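Local coordinates for protein histidinol-phosphatase (Listeria monocytogenes str. 4b H7858, PDB 3DCP) that probably hydrolyses L-histidinol phosphate to L-histidinol and inorganic phosphate, a late step of histidine biosynthesis, at a site holding three metal ions, at residues E21-K26 and H260-I265; E93-I98 and S121-E126; R177-I182 and R217-D222. All blocks are in the same frame, centred on the assembly; numbering follows the deposited sequence.

How the interactions relate
Starting from the N terminus, the chain enters interaction 1 almost at once, on helix 20-29, but that contact closes only some 234 residues later, at the loop after strand 253-256. Both other contacts nest inside this long loop. Interaction 2 closes a short one, from strand 87-95 through helix 101-111 to strand 117-127; interaction 3 follows in series, joining strands 178-179 and 220-224. Interactions 2 and 3 touch, their centres about 14 Å apart, and share the iron of chain E through E93, H123 and H181. Interaction 1 lies apart, with its centre about 25 Å from that of interaction 2, yet its H260 reaches the neighbouring zinc.

Interaction 1: residues E21-K26 and H260-I265; sequences EEMVLK and HGVQDI. With ZN (zinc ion), chain D.
V262 overlaps helix 20-29 with both its methyls, CG2 resting 3.5 Å from E22 CG and CG1 lying 4.0 Å from K26 CB. The fold is that of a PHP domain, a distorted beta-alpha barrel, and the contact brings the helix after strand 3-7 against the loop that leaves strand 253-256. Having CG1 anti to the backbone N (chi1 177°) gives V262 one methyl for each of these two residues, a helical turn apart. Selenomethionine M23 runs in beside them: its CG is 3.9 Å from V262 CG2, and the extended chain carries CE to 3.6 Å from G261 CA. I265 completes the apolar patch, its CD1 4.0 Å from M23 CB. I265 and K26 run antiparallel alongside one another, with K26 CG 3.7 Å from I265 CB, and the bend at K26 chi2 (64°) takes the amine away. Contact across the two segments is thus by van der Waals packing. The loop has polar ties of its own: V262 N bonds D18, and H260 N gives a nearly straight bond (171°) to the anti lone pair of D264 OD2. H260, stacked on H8, joins H14 and H40 around the zinc ion, with its NE2 2.3 Å from the metal.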
loop_
_atom_site.group_PDB
_atom_site.type_symbol
_atom_site.label_atom_id
_atom_site.label_comp_id
_atom_site.label_asym_id
_atom_site.label_seq_id
_atom_site.Cartn_x
_atom_site.Cartn_y
_atom_site.Cartn_z
ATOM N N GLU A 21 7.133 -18.751 3.828
ATOM C CA GLU A 21 8.465 -19.327 3.948
ATOM C C GLU A 21 9.147 -19.468 2.596
ATOM O O GLU A 21 10.340 -19.217 2.465
ATOM C CB GLU A 21 8.409 -20.692 4.642
ATOM C CG GLU A 21 9.787 -21.280 4.906
ATOM C CD GLU A 21 9.793 -22.292 6.036
ATOM O OE1 GLU A 21 8.745 -22.467 6.693
ATOM O OE2 GLU A 21 10.854 -22.906 6.274
ATOM N N GLU A 22 8.380 -19.863 1.588
ATOM C CA GLU A 22 8.915 -20.033 0.246
ATOM C C GLU A 22 9.275 -18.666 -0.330
ATOM O O GLU A 22 10.206 -18.538 -1.132
ATOM C CB GLU A 22 7.883 -20.729 -0.633
ATOM C CG GLU A 22 8.436 -21.268 -1.930
ATOM C CD GLU A 22 7.489 -22.252 -2.570
ATOM O OE1 GLU A 22 7.084 -23.214 -1.881
ATOM O OE2 GLU A 22 7.143 -22.070 -3.756
HETATM N N MSE A 23 8.531 -17.648 0.085
HETATM C CA MSE A 23 8.792 -16.288 -0.357
HETATM C C MSE A 23 10.077 -15.786 0.290
HETATM O O MSE A 23 10.878 -15.106 -0.351
HETATM C CB MSE A 23 7.627 -15.380 0.019
HETATM C CG MSE A 23 6.374 -15.695 -0.763
HETATM SE SE MSE A 23 4.808 -14.727 -0.161
HETATM C CE MSE A 23 3.461 -15.979 -0.725
ATOM N N VAL A 24 10.272 -16.129 1.560
ATOM C CA VAL A 24 11.478 -15.719 2.275
ATOM C C VAL A 24 12.719 -16.394 1.689
ATOM O O VAL A 24 13.769 -15.761 1.546
ATOM C CB VAL A 24 11.377 -16.051 3.783
ATOM C CG1 VAL A 24 12.756 -15.999 4.434
ATOM C CG2 VAL A 24 10.449 -15.054 4.462
ATOM N N LEU A 25 12.605 -17.676 1.353
ATOM C CA LEU A 25 13.730 -18.402 0.773
ATOM C C LEU A 25 14.131 -17.762 -0.554
ATOM O O LEU A 25 15.320 -17.626 -0.864
ATOM C CB LEU A 25 13.363 -19.874 0.566
ATOM C CG LEU A 25 13.304 -20.727 1.838
ATOM C CD1 LEU A 25 12.602 -22.049 1.556
ATOM C CD2 LEU A 25 14.718 -20.960 2.358
ATOM N N LYS A 26 13.136 -17.355 -1.335
ATOM C CA LYS A 26 13.403 -16.702 -2.612
ATOM C C LYS A 26 14.075 -15.352 -2.375
ATOM O O LYS A 26 14.997 -14.974 -3.100
ATOM C CB LYS A 26 12.107 -16.500 -3.393
ATOM C CG LYS A 26 12.292 -15.741 -4.702
ATOM C CD LYS A 26 13.163 -16.509 -5.684
ATOM C CE LYS A 26 13.244 -15.787 -7.026
ATOM N NZ LYS A 26 13.892 -16.626 -8.081
ATOM N N HIS A 260 2.754 -10.934 -3.460
ATOM C CA HIS A 260 1.644 -11.741 -2.962
ATOM C C HIS A 260 1.917 -13.196 -3.307
ATOM O O HIS A 260 1.038 -14.053 -3.199
ATOM C CB HIS A 260 0.318 -11.300 -3.585
ATOM C CG HIS A 260 -0.127 -9.947 -3.135
ATOM N ND1 HIS A 260 0.549 -8.794 -3.470
ATOM C CD2 HIS A 260 -1.154 -9.562 -2.342
ATOM C CE1 HIS A 260 -0.041 -7.757 -2.904
ATOM N NE2 HIS A 260 -1.077 -8.196 -2.213
ATOM N N GLY A 261 3.154 -13.454 -3.719
ATOM C CA GLY A 261 3.575 -14.794 -4.082
ATOM C C GLY A 261 5.065 -14.836 -4.358
ATOM O O GLY A 261 5.713 -13.794 -4.478
ATOM N N VAL A 262 5.608 -16.046 -4.463
ATOM C CA VAL A 262 7.033 -16.246 -4.710
ATOM C C VAL A 262 7.538 -15.570 -5.990
ATOM O O VAL A 262 8.616 -14.973 -6.005
ATOM C CB VAL A 262 7.362 -17.758 -4.777
ATOM C CG1 VAL A 262 8.835 -17.962 -5.115
ATOM C CG2 VAL A 262 7.024 -18.424 -3.447
ATOM N N GLN A 263 6.750 -15.649 -7.055
ATOM C CA GLN A 263 7.157 -15.069 -8.325
ATOM C C GLN A 263 7.246 -13.553 -8.328
ATOM O O GLN A 263 7.873 -12.980 -9.215
ATOM C CB GLN A 263 6.234 -15.552 -9.449
ATOM C CG GLN A 263 6.396 -17.034 -9.740
ATOM C CD GLN A 263 7.859 -17.416 -9.888
ATOM O OE1 GLN A 263 8.568 -16.860 -10.725
ATOM N NE2 GLN A 263 8.319 -18.359 -9.068
ATOM N N ASP A 264 6.639 -12.901 -7.340
ATOM C CA ASP A 264 6.688 -11.442 -7.266
ATOM C C ASP A 264 7.966 -10.945 -6.593
ATOM O O ASP A 264 8.379 -9.803 -6.793
ATOM C CB ASP A 264 5.506 -10.881 -6.461
ATOM C CG ASP A 264 4.160 -11.177 -7.089
ATOM O OD1 ASP A 264 4.082 -11.358 -8.324
ATOM O OD2 ASP A 264 3.166 -11.206 -6.326
ATOM N N ILE A 265 8.570 -11.796 -5.768
ATOM C CA ILE A 265 9.767 -11.428 -5.019
ATOM C C ILE A 265 10.860 -10.789 -5.872
ATOM O O ILE A 265 11.268 -11.342 -6.891
ATOM C CB ILE A 265 10.357 -12.659 -4.286
ATOM C CG1 ILE A 265 9.321 -13.248 -3.318
ATOM C CG2 ILE A 265 11.615 -12.268 -3.526
ATOM C CD1 ILE A 265 8.926 -12.324 -2.182
HETATM ZN ZN ZN D . -2.968 -7.390 -1.238
#

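Interaction 2: residues E93-I98 and S121-E126; sequences EVDYLI and SLHFLE. With FE (Fe (III) ion), chain E; FE (Fe (III) ion), chain F.
E93 has CG anti to the backbone N (chi1 167°), an extended side chain that carries the carboxylate past S121 to the metals; H123, its CG anti to the carbonyl carbon (chi1 -65°), swings its ring to the same place. The two strands are parallel neighbours of a beta-alpha-beta unit, crossing over through helix 101-111, and here they line the metal site of the PHP domain. The E93 carboxylate bridges two iron(III) ions: OE2 lies 2.3 Å from the chain E iron and OE1 2.2 Å from the chain F iron. S121 OG also donates to E93 OE2, at 2.8 Å and on its anti lone pair, which probably steadies the bridge. H123 NE2 binds the chain E iron at 2.2 Å, alongside H181 and a water; H6, H8 and D258 complete the other. Behind H123 stands D95, a second-shell residue. D95 OD1 accepts a hydrogen bond from H123 ND1 at 2.8 Å, in the ring plane but from above the carboxylate plane, fixing the ring's rotation. Backbone bonds from S121 N to V94 O and from Y96 N to S121 O zip this end. Farther on the strands part and waters fill in: one donates to D95 OD1 and Y96 O and accepts from H123 N, while a second accepts from I98 N and donates to Y96 O and, at 2.8 Å, to F124 O.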
loop_
_atom_site.group_PDB
_atom_site.type_symbol
_atom_site.label_atom_id
_atom_site.label_comp_id
_atom_site.label_asym_id
_atom_site.label_seq_id
_atom_site.Cartn_x
_atom_site.Cartn_y
_atom_site.Cartn_z
ATOM N N GLU A 93 -0.177 -3.773 6.577
ATOM C CA GLU A 93 -0.418 -2.727 5.605
ATOM C C GLU A 93 -1.768 -2.259 6.144
ATOM O O GLU A 93 -2.781 -2.936 5.979
ATOM C CB GLU A 93 -0.600 -3.260 4.193
ATOM C CG GLU A 93 -1.166 -2.185 3.280
ATOM C CD GLU A 93 -1.021 -2.507 1.809
ATOM O OE1 GLU A 93 -1.022 -3.697 1.463
ATOM O OE2 GLU A 93 -0.931 -1.569 1.005
ATOM N N VAL A 94 -1.762 -1.139 6.847
ATOM C CA VAL A 94 -2.983 -0.633 7.448
ATOM C C VAL A 94 -3.797 0.237 6.515
ATOM O O VAL A 94 -3.293 1.201 5.951
ATOM C CB VAL A 94 -2.666 0.159 8.729
ATOM C CG1 VAL A 94 -3.963 0.657 9.364
ATOM C CG2 VAL A 94 -1.880 -0.716 9.702
ATOM N N ASP A 95 -5.068 -0.119 6.359
ATOM C CA ASP A 95 -5.985 0.636 5.515
ATOM C C ASP A 95 -6.394 1.931 6.199
ATOM O O ASP A 95 -6.852 1.909 7.349
ATOM C CB ASP A 95 -7.263 -0.164 5.258
ATOM C CG ASP A 95 -7.219 -0.951 3.973
ATOM O OD1 ASP A 95 -7.444 -0.350 2.898
ATOM O OD2 ASP A 95 -6.970 -2.174 4.042
ATOM N N TYR A 96 -6.209 3.055 5.517
ATOM C CA TYR A 96 -6.693 4.306 6.075
ATOM C C TYR A 96 -8.164 4.347 5.655
ATOM O O TYR A 96 -8.486 4.443 4.472
ATOM C CB TYR A 96 -5.952 5.524 5.515
ATOM C CG TYR A 96 -6.512 6.812 6.077
ATOM C CD1 TYR A 96 -6.422 7.098 7.445
ATOM C CD2 TYR A 96 -7.208 7.704 5.266
ATOM C CE1 TYR A 96 -7.022 8.231 7.985
ATOM C CE2 TYR A 96 -7.810 8.842 5.798
ATOM C CZ TYR A 96 -7.713 9.093 7.154
ATOM O OH TYR A 96 -8.330 10.199 7.675
ATOM N N LEU A 97 -9.057 4.208 6.622
ATOM C CA LEU A 97 -10.479 4.217 6.328
ATOM C C LEU A 97 -11.069 5.571 6.682
ATOM O O LEU A 97 -11.226 5.911 7.854
ATOM C CB LEU A 97 -11.169 3.091 7.103
ATOM C CG LEU A 97 -10.642 1.676 6.821
ATOM C CD1 LEU A 97 -11.266 0.681 7.798
ATOM C CD2 LEU A 97 -10.951 1.274 5.382
ATOM N N ILE A 98 -11.373 6.347 5.650
ATOM C CA ILE A 98 -11.934 7.680 5.818
ATOM C C ILE A 98 -13.215 7.659 6.652
ATOM O O ILE A 98 -14.197 7.014 6.286
ATOM C CB ILE A 98 -12.227 8.322 4.443
ATOM C CG1 ILE A 98 -10.914 8.549 3.691
ATOM C CG2 ILE A 98 -12.971 9.645 4.621
ATOM C CD1 ILE A 98 -11.095 8.870 2.221
ATOM N N SER A 121 -1.989 2.633 3.946
ATOM C CA SER A 121 -2.421 2.760 2.557
ATOM C C SER A 121 -3.881 3.146 2.350
ATOM O O SER A 121 -4.765 2.764 3.122
ATOM C CB SER A 121 -2.162 1.442 1.806
ATOM O OG SER A 121 -0.796 1.068 1.842
ATOM N N LEU A 122 -4.133 3.877 1.273
ATOM C CA LEU A 122 -5.487 4.282 0.927
ATOM C C LEU A 122 -5.952 3.332 -0.194
ATOM O O LEU A 122 -5.355 3.315 -1.273
ATOM C CB LEU A 122 -5.482 5.726 0.430
ATOM C CG LEU A 122 -6.724 6.600 0.632
ATOM C CD1 LEU A 122 -6.925 7.476 -0.601
ATOM C CD2 LEU A 122 -7.949 5.745 0.895
ATOM N N HIS A 123 -7.005 2.554 0.071
ATOM C CA HIS A 123 -7.549 1.594 -0.908
ATOM C C HIS A 123 -9.022 1.833 -1.239
ATOM O O HIS A 123 -9.517 1.350 -2.261
ATOM C CB HIS A 123 -7.416 0.153 -0.402
ATOM C CG HIS A 123 -6.004 -0.312 -0.247
ATOM N ND1 HIS A 123 -5.523 -0.842 0.932
ATOM C CD2 HIS A 123 -4.968 -0.337 -1.120
ATOM C CE1 HIS A 123 -4.253 -1.171 0.779
ATOM N NE2 HIS A 123 -3.892 -0.873 -0.457
ATOM N N PHE A 124 -9.724 2.546 -0.361
ATOM C CA PHE A 124 -11.135 2.833 -0.578
ATOM C C PHE A 124 -11.468 4.324 -0.497
ATOM O O PHE A 124 -10.934 5.053 0.342
ATOM C CB PHE A 124 -12.017 2.094 0.440
ATOM C CG PHE A 124 -11.880 0.595 0.410
ATOM C CD1 PHE A 124 -10.911 -0.040 1.182
ATOM C CD2 PHE A 124 -12.737 -0.181 -0.368
ATOM C CE1 PHE A 124 -10.794 -1.422 1.183
ATOM C CE2 PHE A 124 -12.629 -1.569 -0.379
ATOM C CZ PHE A 124 -11.654 -2.192 0.400
ATOM N N LEU A 125 -12.360 4.758 -1.379
ATOM C CA LEU A 125 -12.829 6.139 -1.409
ATOM C C LEU A 125 -14.354 6.118 -1.394
ATOM O O LEU A 125 -14.959 5.108 -1.741
ATOM C CB LEU A 125 -12.375 6.834 -2.691
ATOM C CG LEU A 125 -11.020 7.533 -2.730
ATOM C CD1 LEU A 125 -10.841 8.153 -4.109
ATOM C CD2 LEU A 125 -10.951 8.611 -1.640
ATOM N N GLU A 126 -14.979 7.217 -0.991
ATOM C CA GLU A 126 -16.438 7.273 -1.045
ATOM C C GLU A 126 -16.780 7.296 -2.528
ATOM O O GLU A 126 -16.145 8.009 -3.304
ATOM C CB GLU A 126 -16.978 8.541 -0.377
ATOM C CG GLU A 126 -16.751 8.582 1.129
ATOM C CD GLU A 126 -17.207 9.887 1.747
ATOM O OE1 GLU A 126 -16.397 10.517 2.466
ATOM O OE2 GLU A 126 -18.368 10.281 1.514
HETATM FE FE FE E . -1.981 -1.726 -1.023
HETATM FE FE FE F . 0.229 -4.396 -0.277
HETATM O O HOH W 1 -8.344 2.129 2.489
HETATM O O HOH W 2 -10.695 5.237 3.145
HETATM O O HOH W 3 -2.742 -1.513 -3.327
#

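Interaction 3: residues R177-I182 and R217-D222; sequences RRMGHI and RDYELD. With FE (Fe (III) ion), chain E.
Y219 comes first: its ring atom CE1 lies 3.8 Å from R177 CG, the arginine chain running roughly perpendicular to the tyrosine. The CE methyl of selenomethionine M179 touches the same ring at CD2, 3.9 Å away, in an oblique Met-aromatic contact, while R217 CB covers one face and the hydroxyl bonds K175. At E220 the parallel ladder begins: its N donates to R177 O at 2.9 Å, and its O accepts from M179 N. With CG between the backbone N and the carbonyl carbon (chi1 54°), the E220 side chain turns to R178, and OE2 meets NH1 at 2.8 Å in a salt bridge. That oxygen lies near the guanidinium plane, although the two flat groups are 65° apart; R178 NH2 is paired with D117. L221 points to the other sheet face, CD2 packing 3.8 Å from M179 CB and CD1 touching I182. D222 N returns to M179 O, and its OD2 accepts a straight bond (168°) from H181 N at 2.9 Å, while a water links OD1 to R178 NE. D222 thus positions the backbone of H181, whose NE2 is 2.3 Å from the chain E iron. Strand 220-224 lies between strands 178-179 and 253-256; R178 and G180 carry the backbone bonding on to L120 of strand 117-127, and helix 152-168 packs on M179, Y219 and I182.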
loop_
_atom_site.group_PDB
_atom_site.type_symbol
_atom_site.label_atom_id
_atom_site.label_comp_id
_atom_site.label_asym_id
_atom_site.label_seq_id
_atom_site.Cartn_x
_atom_site.Cartn_y
_atom_site.Cartn_z
ATOM N N ARG A 177 4.592 4.891 9.602
ATOM C CA ARG A 177 5.218 6.128 9.153
ATOM C C ARG A 177 5.633 6.042 7.682
ATOM O O ARG A 177 6.271 6.949 7.153
ATOM C CB ARG A 177 6.415 6.469 10.040
ATOM C CG ARG A 177 5.980 6.965 11.410
ATOM C CD ARG A 177 7.145 7.234 12.330
ATOM N NE ARG A 177 6.675 7.612 13.662
ATOM C CZ ARG A 177 7.466 7.750 14.720
ATOM N NH1 ARG A 177 8.770 7.543 14.600
ATOM N NH2 ARG A 177 6.954 8.084 15.896
ATOM N N ARG A 178 5.273 4.943 7.026
ATOM C CA ARG A 178 5.573 4.793 5.606
ATOM C C ARG A 178 4.249 4.750 4.839
ATOM O O ARG A 178 3.420 3.864 5.066
ATOM C CB ARG A 178 6.395 3.523 5.350
ATOM C CG ARG A 178 6.806 3.353 3.881
ATOM C CD ARG A 178 8.041 2.456 3.696
ATOM N NE ARG A 178 7.789 1.051 3.997
ATOM C CZ ARG A 178 8.059 0.467 5.164
ATOM N NH1 ARG A 178 8.600 1.168 6.156
ATOM N NH2 ARG A 178 7.795 -0.821 5.337
HETATM N N MSE A 179 4.042 5.729 3.960
HETATM C CA MSE A 179 2.802 5.819 3.179
HETATM C C MSE A 179 2.834 4.912 1.945
HETATM O O MSE A 179 3.716 5.035 1.093
HETATM C CB MSE A 179 2.551 7.275 2.754
HETATM C CG MSE A 179 2.598 8.288 3.904
HETATM SE SE MSE A 179 1.237 8.011 5.288
HETATM C CE MSE A 179 2.323 7.059 6.581
ATOM N N GLY A 180 1.852 4.016 1.852
ATOM C CA GLY A 180 1.804 3.074 0.742
ATOM C C GLY A 180 1.447 3.614 -0.636
ATOM O O GLY A 180 0.575 4.472 -0.764
ATOM N N HIS A 181 2.138 3.103 -1.658
ATOM C CA HIS A 181 1.898 3.443 -3.069
ATOM C C HIS A 181 1.022 4.679 -3.269
ATOM O O HIS A 181 -0.147 4.549 -3.629
ATOM C CB HIS A 181 1.235 2.243 -3.758
ATOM C CG HIS A 181 0.132 1.619 -2.952
ATOM N ND1 HIS A 181 -0.937 2.342 -2.470
ATOM C CD2 HIS A 181 -0.060 0.342 -2.536
ATOM C CE1 HIS A 181 -1.744 1.541 -1.795
ATOM N NE2 HIS A 181 -1.234 0.323 -1.821
ATOM N N ILE A 182 1.590 5.873 -3.099
ATOM C CA ILE A 182 0.795 7.099 -3.186
ATOM C C ILE A 182 0.264 7.574 -4.534
ATOM O O ILE A 182 -0.170 8.716 -4.655
ATOM C CB ILE A 182 1.508 8.292 -2.498
ATOM C CG1 ILE A 182 2.825 8.608 -3.198
ATOM C CG2 ILE A 182 1.743 7.976 -1.019
ATOM C CD1 ILE A 182 3.455 9.908 -2.724
ATOM N N ARG A 217 6.329 15.803 8.647
ATOM C CA ARG A 217 5.944 14.712 9.546
ATOM C C ARG A 217 7.095 13.731 9.756
ATOM O O ARG A 217 7.026 12.854 10.618
ATOM C CB ARG A 217 4.757 13.948 8.953
ATOM C CG ARG A 217 3.395 14.555 9.221
ATOM C CD ARG A 217 2.964 14.233 10.630
ATOM N NE ARG A 217 1.544 13.939 10.681
ATOM C CZ ARG A 217 0.915 13.463 11.748
ATOM N NH1 ARG A 217 1.586 13.231 12.873
ATOM N NH2 ARG A 217 -0.382 13.197 11.678
ATOM N N ASP A 218 8.135 13.868 8.941
ATOM C CA ASP A 218 9.296 12.996 8.998
ATOM C C ASP A 218 8.906 11.563 8.649
ATOM O O ASP A 218 9.435 10.603 9.215
ATOM C CB ASP A 218 9.944 13.049 10.385
ATOM C CG ASP A 218 11.355 12.496 10.389
ATOM O OD1 ASP A 218 12.122 12.819 9.454
ATOM O OD2 ASP A 218 11.703 11.747 11.326
ATOM N N TYR A 219 7.963 11.432 7.719
ATOM C CA TYR A 219 7.510 10.123 7.262
ATOM C C TYR A 219 8.383 9.685 6.085
ATOM O O TYR A 219 9.303 10.397 5.684
ATOM C CB TYR A 219 6.048 10.184 6.805
ATOM C CG TYR A 219 4.998 10.316 7.902
ATOM C CD1 TYR A 219 5.317 10.120 9.250
ATOM C CD2 TYR A 219 3.663 10.576 7.575
ATOM C CE1 TYR A 219 4.323 10.174 10.244
ATOM C CE2 TYR A 219 2.668 10.629 8.553
ATOM C CZ TYR A 219 3.002 10.427 9.885
ATOM O OH TYR A 219 2.014 10.475 10.847
ATOM N N GLU A 220 8.093 8.512 5.536
ATOM C CA GLU A 220 8.830 8.012 4.380
ATOM C C GLU A 220 7.824 7.436 3.391
ATOM O O GLU A 220 6.643 7.292 3.714
ATOM C CB GLU A 220 9.858 6.952 4.802
ATOM C CG GLU A 220 9.292 5.801 5.614
ATOM C CD GLU A 220 10.349 4.778 6.019
ATOM O OE1 GLU A 220 11.556 5.107 5.967
ATOM O OE2 GLU A 220 9.966 3.650 6.404
ATOM N N LEU A 221 8.283 7.109 2.192
ATOM C CA LEU A 221 7.379 6.587 1.187
ATOM C C LEU A 221 7.699 5.191 0.697
ATOM O O LEU A 221 8.856 4.776 0.610
ATOM C CB LEU A 221 7.314 7.543 -0.006
ATOM C CG LEU A 221 6.806 8.938 0.337
ATOM C CD1 LEU A 221 6.976 9.851 -0.858
ATOM C CD2 LEU A 221 5.344 8.863 0.768
ATOM N N ASP A 222 6.628 4.473 0.388
ATOM C CA ASP A 222 6.680 3.117 -0.152
ATOM C C ASP A 222 6.935 3.244 -1.663
ATOM O O ASP A 222 6.083 3.762 -2.380
ATOM C CB ASP A 222 5.324 2.452 0.150
ATOM C CG ASP A 222 5.100 1.127 -0.572
ATOM O OD1 ASP A 222 6.000 0.264 -0.575
ATOM O OD2 ASP A 222 3.972 0.931 -1.092
HETATM FE FE FE E . -1.981 -1.726 -1.023
HETATM O O HOH W 4 8.057 -0.183 1.360
HETATM O O HOH W 5 4.243 5.633 -1.819
HETATM O O HOH W 3 -2.742 -1.513 -3.327
#